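Long-range contacts in minor fimbrium tip subunit Mfa3 (Porphyromonas gingivalis ATCC 33277, PDB 5NF4), which forms part of the tip of the minor fimbriae, filaments that mediate biofilm formation and adhesion to host cells and other oral bacteria: residues V45-A50 with N189-R194; A73-S79 with Q110-V116. All coordinates share one frame; numbering follows the deposited sequence.

How the interactions relate
Both interactions pair beta strands in the same part of the fold. Interaction 1 joins 45-50 to 189-194 in parallel and is partly buried, with one polar face that carries a sulfate ion; interaction 2 is an antiparallel, largely aromatic pairing of 73-79 with 110-116, buried except towards a polar end around Asp-78. They meet in the core: the Phe-115 ring of interaction 2 packs against Val-190 CG2 (3.6 Å from CZ) and Val-45 of interaction 1, its CB lies against Leu-192, and Met-74 also reaches Val-45. Charged groups lie on the sulfate-bearing face and at the Arg-194 end of interaction 1, and at one strand end of interaction 2.

Interaction 1: V45-A50 with N189-R194; sequences VNARAA and NVKLQR. With SO4 (sulfate ion), chain D.
The Arg-48 side chain runs beside that of Lys-191, pointing the same way, and lays one face of its guanidinium over Lys-191 CG, with NH2 3.4 Å from CE. Its CG sits between the backbone N and the carbonyl carbon (chi1 60°), and from there an extended chain carries the flat group across Asn-189, whose ND2 meets the guanidinium edge. A sulfate, probably from the crystallisation liquor, is bound by Asn-189 ND2 through O2 (2.6 Å) and by Lys-191 NZ through O1 (2.9 Å), with a further bond from Asn-188; Arg-48 lies close by but is not hydrogen-bonded to it. Lys-191 NZ also forms a salt bridge with Glu-187, and the anion probably eases the closeness of the two cations. On the other face, Ala-47 CB packs 3.8 Å from Val-190 CB. The backbones are joined by alternating bonds, from Val-190 N to Asn-46 O, Arg-48 N to Val-190 O, Leu-192 N to Arg-48 O and Ala-50 N to Leu-192 O. At the end, Arg-194 NH1 makes a long bond (3.2 Å) to O of the poorly ordered Ala-50 from above the carbonyl plane and also bonds Asn-323, while its NH2 forms a salt bridge with Asp-67. Such a ladder is characteristic of parallel beta pairing, here joining the end of the propeptide and the residues just after it to the long strand 180-205.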
loop_
_atom_site.group_PDB
_atom_site.type_symbol
_atom_site.label_atom_id
_atom_site.label_comp_id
_atom_site.label_asym_id
_atom_site.label_seq_id
_atom_site.Cartn_x
_atom_site.Cartn_y
_atom_site.Cartn_z
ATOM N N VAL A 45 4.609 -13.304 19.160
ATOM C CA VAL A 45 4.236 -12.346 18.119
ATOM C C VAL A 45 3.808 -13.180 16.923
ATOM O O VAL A 45 4.540 -14.085 16.499
ATOM C CB VAL A 45 5.409 -11.397 17.775
ATOM C CG1 VAL A 45 5.089 -10.524 16.541
ATOM C CG2 VAL A 45 5.718 -10.498 18.950
ATOM N N ASN A 46 2.587 -12.944 16.443
ATOM C CA ASN A 46 2.119 -13.535 15.184
ATOM C C ASN A 46 1.782 -12.437 14.202
ATOM O O ASN A 46 0.912 -11.602 14.488
ATOM C CB ASN A 46 0.902 -14.423 15.395
ATOM C CG ASN A 46 0.721 -15.420 14.261
ATOM O OD1 ASN A 46 0.885 -15.087 13.088
ATOM N ND2 ASN A 46 0.427 -16.655 14.611
ATOM N N ALA A 47 2.488 -12.439 13.073
ATOM C CA ALA A 47 2.425 -11.365 12.079
ATOM C C ALA A 47 2.131 -11.931 10.702
ATOM O O ALA A 47 2.524 -13.051 10.375
ATOM C CB ALA A 47 3.724 -10.585 12.059
ATOM N N ARG A 48 1.426 -11.150 9.890
ATOM C CA ARG A 48 1.006 -11.634 8.602
ATOM C C ARG A 48 0.579 -10.438 7.769
ATOM O O ARG A 48 0.248 -9.386 8.318
ATOM C CB ARG A 48 -0.131 -12.638 8.750
ATOM C CG ARG A 48 -1.361 -12.091 9.415
ATOM C CD ARG A 48 -2.527 -13.021 9.173
ATOM N NE ARG A 48 -3.693 -12.665 9.974
ATOM C CZ ARG A 48 -4.541 -11.683 9.679
ATOM N NH1 ARG A 48 -4.363 -10.931 8.596
ATOM N NH2 ARG A 48 -5.572 -11.449 10.479
ATOM N N ALA A 49 0.614 -10.576 6.452
ATOM C CA ALA A 49 0.124 -9.489 5.637
ATOM C C ALA A 49 -1.398 -9.393 5.798
ATOM O O ALA A 49 -2.083 -10.414 5.899
ATOM C CB ALA A 49 0.517 -9.686 4.182
ATOM N N ALA A 50 -1.911 -8.166 5.863
ATOM C CA ALA A 50 -3.351 -7.922 5.949
ATOM C C ALA A 50 -4.049 -8.271 4.632
ATOM O O ALA A 50 -4.090 -7.464 3.697
ATOM C CB ALA A 50 -3.619 -6.462 6.321
ATOM N N ASN A 189 -3.569 -10.745 15.816
ATOM C CA ASN A 189 -2.448 -10.805 14.900
ATOM C C ASN A 189 -1.942 -9.421 14.612
ATOM O O ASN A 189 -2.725 -8.477 14.589
ATOM C CB ASN A 189 -2.848 -11.438 13.557
ATOM C CG ASN A 189 -3.337 -12.854 13.701
ATOM O OD1 ASN A 189 -2.546 -13.779 13.876
ATOM N ND2 ASN A 189 -4.649 -13.037 13.605
ATOM N N VAL A 190 -0.647 -9.327 14.350
ATOM C CA VAL A 190 -0.070 -8.169 13.698
ATOM C C VAL A 190 -0.426 -8.281 12.218
ATOM O O VAL A 190 -0.129 -9.294 11.596
ATOM C CB VAL A 190 1.458 -8.108 13.874
ATOM C CG1 VAL A 190 2.084 -7.015 12.996
ATOM C CG2 VAL A 190 1.802 -7.862 15.319
ATOM N N LYS A 191 -1.008 -7.224 11.661
ATOM C CA LYS A 191 -1.497 -7.239 10.284
ATOM C C LYS A 191 -0.758 -6.159 9.530
ATOM O O LYS A 191 -0.971 -4.953 9.736
ATOM C CB LYS A 191 -3.001 -7.006 10.228
ATOM C CG LYS A 191 -3.841 -8.103 10.878
ATOM C CD LYS A 191 -5.129 -7.523 11.461
ATOM C CE LYS A 191 -5.885 -8.543 12.288
ATOM N NZ LYS A 191 -7.218 -8.031 12.704
ATOM N N LEU A 192 0.130 -6.597 8.654
ATOM C CA LEU A 192 0.998 -5.677 7.936
ATOM C C LEU A 192 0.223 -5.060 6.794
ATOM O O LEU A 192 -0.579 -5.750 6.164
ATOM C CB LEU A 192 2.224 -6.412 7.409
ATOM C CG LEU A 192 3.043 -7.121 8.500
ATOM C CD1 LEU A 192 4.010 -8.143 7.896
ATOM C CD2 LEU A 192 3.794 -6.083 9.296
ATOM N N GLN A 193 0.446 -3.775 6.553
ATOM C CA GLN A 193 -0.201 -3.078 5.434
ATOM C C GLN A 193 0.799 -2.838 4.344
ATOM O O GLN A 193 1.873 -2.295 4.612
ATOM C CB GLN A 193 -0.794 -1.751 5.883
ATOM C CG GLN A 193 -2.003 -1.952 6.760
ATOM C CD GLN A 193 -2.407 -0.689 7.492
ATOM O OE1 GLN A 193 -1.797 0.368 7.317
ATOM N NE2 GLN A 193 -3.446 -0.789 8.313
ATOM N N ARG A 194 0.451 -3.212 3.114
ATOM C CA ARG A 194 1.305 -2.881 1.974
ATOM C C ARG A 194 1.347 -1.363 1.790
ATOM O O ARG A 194 0.374 -0.681 2.122
ATOM C CB ARG A 194 0.787 -3.550 0.690
ATOM C CG ARG A 194 0.727 -5.075 0.789
ATOM C CD ARG A 194 -0.136 -5.671 -0.308
ATOM N NE ARG A 194 -0.392 -7.104 -0.110
ATOM C CZ ARG A 194 -1.405 -7.603 0.588
ATOM N NH1 ARG A 194 -2.271 -6.799 1.189
ATOM N NH2 ARG A 194 -1.537 -8.919 0.703
HETATM S S SO4 D . -7.584 -11.087 14.268
HETATM O O1 SO4 D . -8.231 -10.779 12.996
HETATM O O2 SO4 D . -6.139 -10.964 14.124
HETATM O O3 SO4 D . -8.051 -10.166 15.300
HETATM O O4 SO4 D . -7.916 -12.460 14.639
#

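Interaction 2: A73-S79 with Q110-V116; sequences AMLVFDS and QRDFFFV
Val-76 CG1 stands over the centre of the Phe-113 ring, 3.9 Å from the centroid and only 6° off the normal, a CH-pi contact, while CG2 leans on the same ring at CD2. Met-74 lies alongside Phe-115, with CG 3.3 Å from CE2. With CG opposite the backbone N (chi1 -177°) and the chain extended through chi2 (-170°), the sulfur comes obliquely to the Phe-115 ring and meets the edge of Phe-113, giving two Met-aromatic contacts. On the opposite face Phe-77 crosses Phe-114 at about a right angle; CD1 of Phe-77 lies 3.7 Å from CE1 of Phe-114. Paired backbone bonds join Ala-73 with Val-116, Leu-75 with Phe-114 and Phe-77 with Asp-112, alternating with non-hydrogen-bonded pairs.

The polar end is built differently. Arg-111 NH1, in the plane of its guanidinium, forms a salt bridge with Asp-78 OD2 (2.8 Å), meeting the carboxylate from above its plane. The same NH1 also bonds Gln-110 O, which Ser-79 N reaches from the opposite face of the carbonyl. Ser-79 OG donates to Asp-112 OD1 (2.7 Å), and two waters bridge Asp-78 OD2 to Gln-110 N and Arg-111 NH2.

Further out, Lys-107 O holds Arg-111 NE, the backbone N of Asn-167 bonds Asp-112 OD1, and the backbone N atoms of Asn-80 and Thr-81 bond Asp-78 OD1. Phe-182 stacks on Phe-113, and helix 132-140 packs on Phe-77 and Phe-114 through Met-135. The alternation of backbone pairs is the signature of a regular antiparallel ladder, here between strands 71-78 and 109-117 in a beta-rich fimbrillin-superfamily fold.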
loop_
_atom_site.group_PDB
_atom_site.type_symbol
_atom_site.label_atom_id
_atom_site.label_comp_id
_atom_site.label_asym_id
_atom_site.label_seq_id
_atom_site.Cartn_x
_atom_site.Cartn_y
_atom_site.Cartn_z
ATOM N N ALA A 73 11.235 -6.966 10.213
ATOM C CA ALA A 73 11.896 -6.385 11.377
ATOM C C ALA A 73 10.860 -5.879 12.351
ATOM O O ALA A 73 9.868 -5.269 11.964
ATOM C CB ALA A 73 12.820 -5.260 10.985
ATOM N N MET A 74 11.086 -6.165 13.630
ATOM C CA MET A 74 10.257 -5.635 14.681
ATOM C C MET A 74 11.180 -4.833 15.578
ATOM O O MET A 74 12.225 -5.361 15.982
ATOM C CB MET A 74 9.578 -6.751 15.499
ATOM C CG MET A 74 8.640 -6.170 16.563
ATOM S SD MET A 74 8.022 -7.402 17.735
ATOM C CE MET A 74 9.582 -7.737 18.554
ATOM N N LEU A 75 10.797 -3.603 15.881
ATOM C CA LEU A 75 11.554 -2.758 16.807
ATOM C C LEU A 75 10.569 -2.184 17.830
ATOM O O LEU A 75 9.491 -1.676 17.484
ATOM C CB LEU A 75 12.312 -1.653 16.067
ATOM C CG LEU A 75 13.362 -2.112 15.055
ATOM C CD1 LEU A 75 12.732 -2.185 13.673
ATOM C CD2 LEU A 75 14.608 -1.188 15.052
ATOM N N VAL A 76 10.955 -2.279 19.102
ATOM C CA VAL A 76 10.076 -1.959 20.221
ATOM C C VAL A 76 10.751 -0.904 21.088
ATOM O O VAL A 76 11.955 -1.008 21.399
ATOM C CB VAL A 76 9.758 -3.214 21.074
ATOM C CG1 VAL A 76 8.609 -2.866 22.030
ATOM C CG2 VAL A 76 9.418 -4.412 20.182
ATOM N N PHE A 77 10.010 0.141 21.409
ATOM C CA PHE A 77 10.541 1.256 22.175
ATOM C C PHE A 77 9.681 1.608 23.366
ATOM O O PHE A 77 8.471 1.449 23.334
ATOM C CB PHE A 77 10.672 2.507 21.289
ATOM C CG PHE A 77 11.545 2.295 20.098
ATOM C CD1 PHE A 77 11.002 1.728 18.944
ATOM C CD2 PHE A 77 12.897 2.590 20.126
ATOM C CE1 PHE A 77 11.776 1.456 17.865
ATOM C CE2 PHE A 77 13.687 2.340 18.976
ATOM C CZ PHE A 77 13.118 1.788 17.870
ATOM N N ASP A 78 10.302 2.126 24.414
ATOM C CA ASP A 78 9.516 2.641 25.540
ATOM C C ASP A 78 8.709 3.844 25.055
ATOM O O ASP A 78 9.280 4.757 24.461
ATOM C CB ASP A 78 10.435 3.041 26.678
ATOM C CG ASP A 78 9.673 3.402 27.946
ATOM O OD1 ASP A 78 9.193 4.546 28.042
ATOM O OD2 ASP A 78 9.553 2.542 28.841
ATOM N N SER A 79 7.393 3.844 25.274
ATOM C CA SER A 79 6.528 4.897 24.742
ATOM C C SER A 79 6.878 6.283 25.271
ATOM O O SER A 79 6.667 7.268 24.563
ATOM C CB SER A 79 5.063 4.584 25.052
ATOM O OG SER A 79 4.719 3.312 24.534
ATOM N N GLN A 110 4.953 0.472 28.900
ATOM C CA GLN A 110 4.238 1.035 27.759
ATOM C C GLN A 110 5.179 0.988 26.584
ATOM O O GLN A 110 6.302 1.492 26.683
ATOM C CB GLN A 110 3.804 2.480 28.019
ATOM C CG GLN A 110 2.891 2.620 29.221
ATOM C CD GLN A 110 1.792 1.577 29.201
ATOM O OE1 GLN A 110 1.743 0.659 30.059
ATOM N NE2 GLN A 110 0.923 1.681 28.196
ATOM N N ARG A 111 4.756 0.337 25.509
ATOM C CA ARG A 111 5.661 0.111 24.377
ATOM C C ARG A 111 5.042 0.481 23.051
ATOM O O ARG A 111 3.849 0.272 22.802
ATOM C CB ARG A 111 6.115 -1.364 24.341
ATOM C CG ARG A 111 7.287 -1.704 25.279
ATOM C CD ARG A 111 6.875 -1.939 26.749
ATOM N NE ARG A 111 8.073 -2.188 27.524
ATOM C CZ ARG A 111 8.846 -1.240 28.037
ATOM N NH1 ARG A 111 8.535 0.049 27.919
ATOM N NH2 ARG A 111 9.924 -1.585 28.701
ATOM N N ASP A 112 5.885 1.064 22.206
ATOM C CA ASP A 112 5.555 1.324 20.810
ATOM C C ASP A 112 6.224 0.254 19.927
ATOM O O ASP A 112 7.432 0.082 19.994
ATOM C CB ASP A 112 6.053 2.704 20.406
ATOM C CG ASP A 112 5.263 3.854 21.017
ATOM O OD1 ASP A 112 4.395 3.696 21.903
ATOM O OD2 ASP A 112 5.500 4.976 20.535
ATOM N N PHE A 113 5.437 -0.462 19.121
ATOM C CA PHE A 113 5.923 -1.575 18.301
ATOM C C PHE A 113 5.943 -1.106 16.843
ATOM O O PHE A 113 4.955 -0.576 16.374
ATOM C CB PHE A 113 5.016 -2.778 18.386
ATOM C CG PHE A 113 5.074 -3.515 19.709
ATOM C CD1 PHE A 113 4.519 -2.970 20.865
ATOM C CD2 PHE A 113 5.649 -4.769 19.763
ATOM C CE1 PHE A 113 4.566 -3.684 22.052
ATOM C CE2 PHE A 113 5.703 -5.466 20.934
ATOM C CZ PHE A 113 5.159 -4.930 22.079
ATOM N N PHE A 114 7.045 -1.360 16.159
ATOM C CA PHE A 114 7.176 -1.017 14.741
ATOM C C PHE A 114 7.506 -2.284 13.984
ATOM O O PHE A 114 8.434 -2.991 14.339
ATOM C CB PHE A 114 8.271 0.029 14.485
ATOM C CG PHE A 114 8.005 1.356 15.111
ATOM C CD1 PHE A 114 8.213 1.535 16.482
ATOM C CD2 PHE A 114 7.567 2.435 14.354
ATOM C CE1 PHE A 114 7.988 2.765 17.073
ATOM C CE2 PHE A 114 7.345 3.674 14.942
ATOM C CZ PHE A 114 7.542 3.828 16.336
ATOM N N PHE A 115 6.772 -2.519 12.891
ATOM C CA PHE A 115 6.975 -3.678 12.054
ATOM C C PHE A 115 7.224 -3.187 10.623
ATOM O O PHE A 115 6.440 -2.402 10.094
ATOM C CB PHE A 115 5.773 -4.619 12.064
ATOM C CG PHE A 115 5.547 -5.294 13.396
ATOM C CD1 PHE A 115 4.777 -4.688 14.371
ATOM C CD2 PHE A 115 6.130 -6.513 13.658
ATOM C CE1 PHE A 115 4.567 -5.302 15.587
ATOM C CE2 PHE A 115 5.930 -7.156 14.881
ATOM C CZ PHE A 115 5.151 -6.552 15.846
ATOM N N VAL A 116 8.317 -3.663 10.039
ATOM C CA VAL A 116 8.737 -3.270 8.680
ATOM C C VAL A 116 9.089 -4.542 7.905
ATOM O O VAL A 116 9.952 -5.291 8.323
ATOM C CB VAL A 116 9.949 -2.304 8.725
ATOM C CG1 VAL A 116 10.395 -1.946 7.337
ATOM C CG2 VAL A 116 9.553 -1.007 9.455
HETATM O O HOH W 1 7.008 1.993 30.387
HETATM O O HOH W 2 11.465 0.568 29.880
#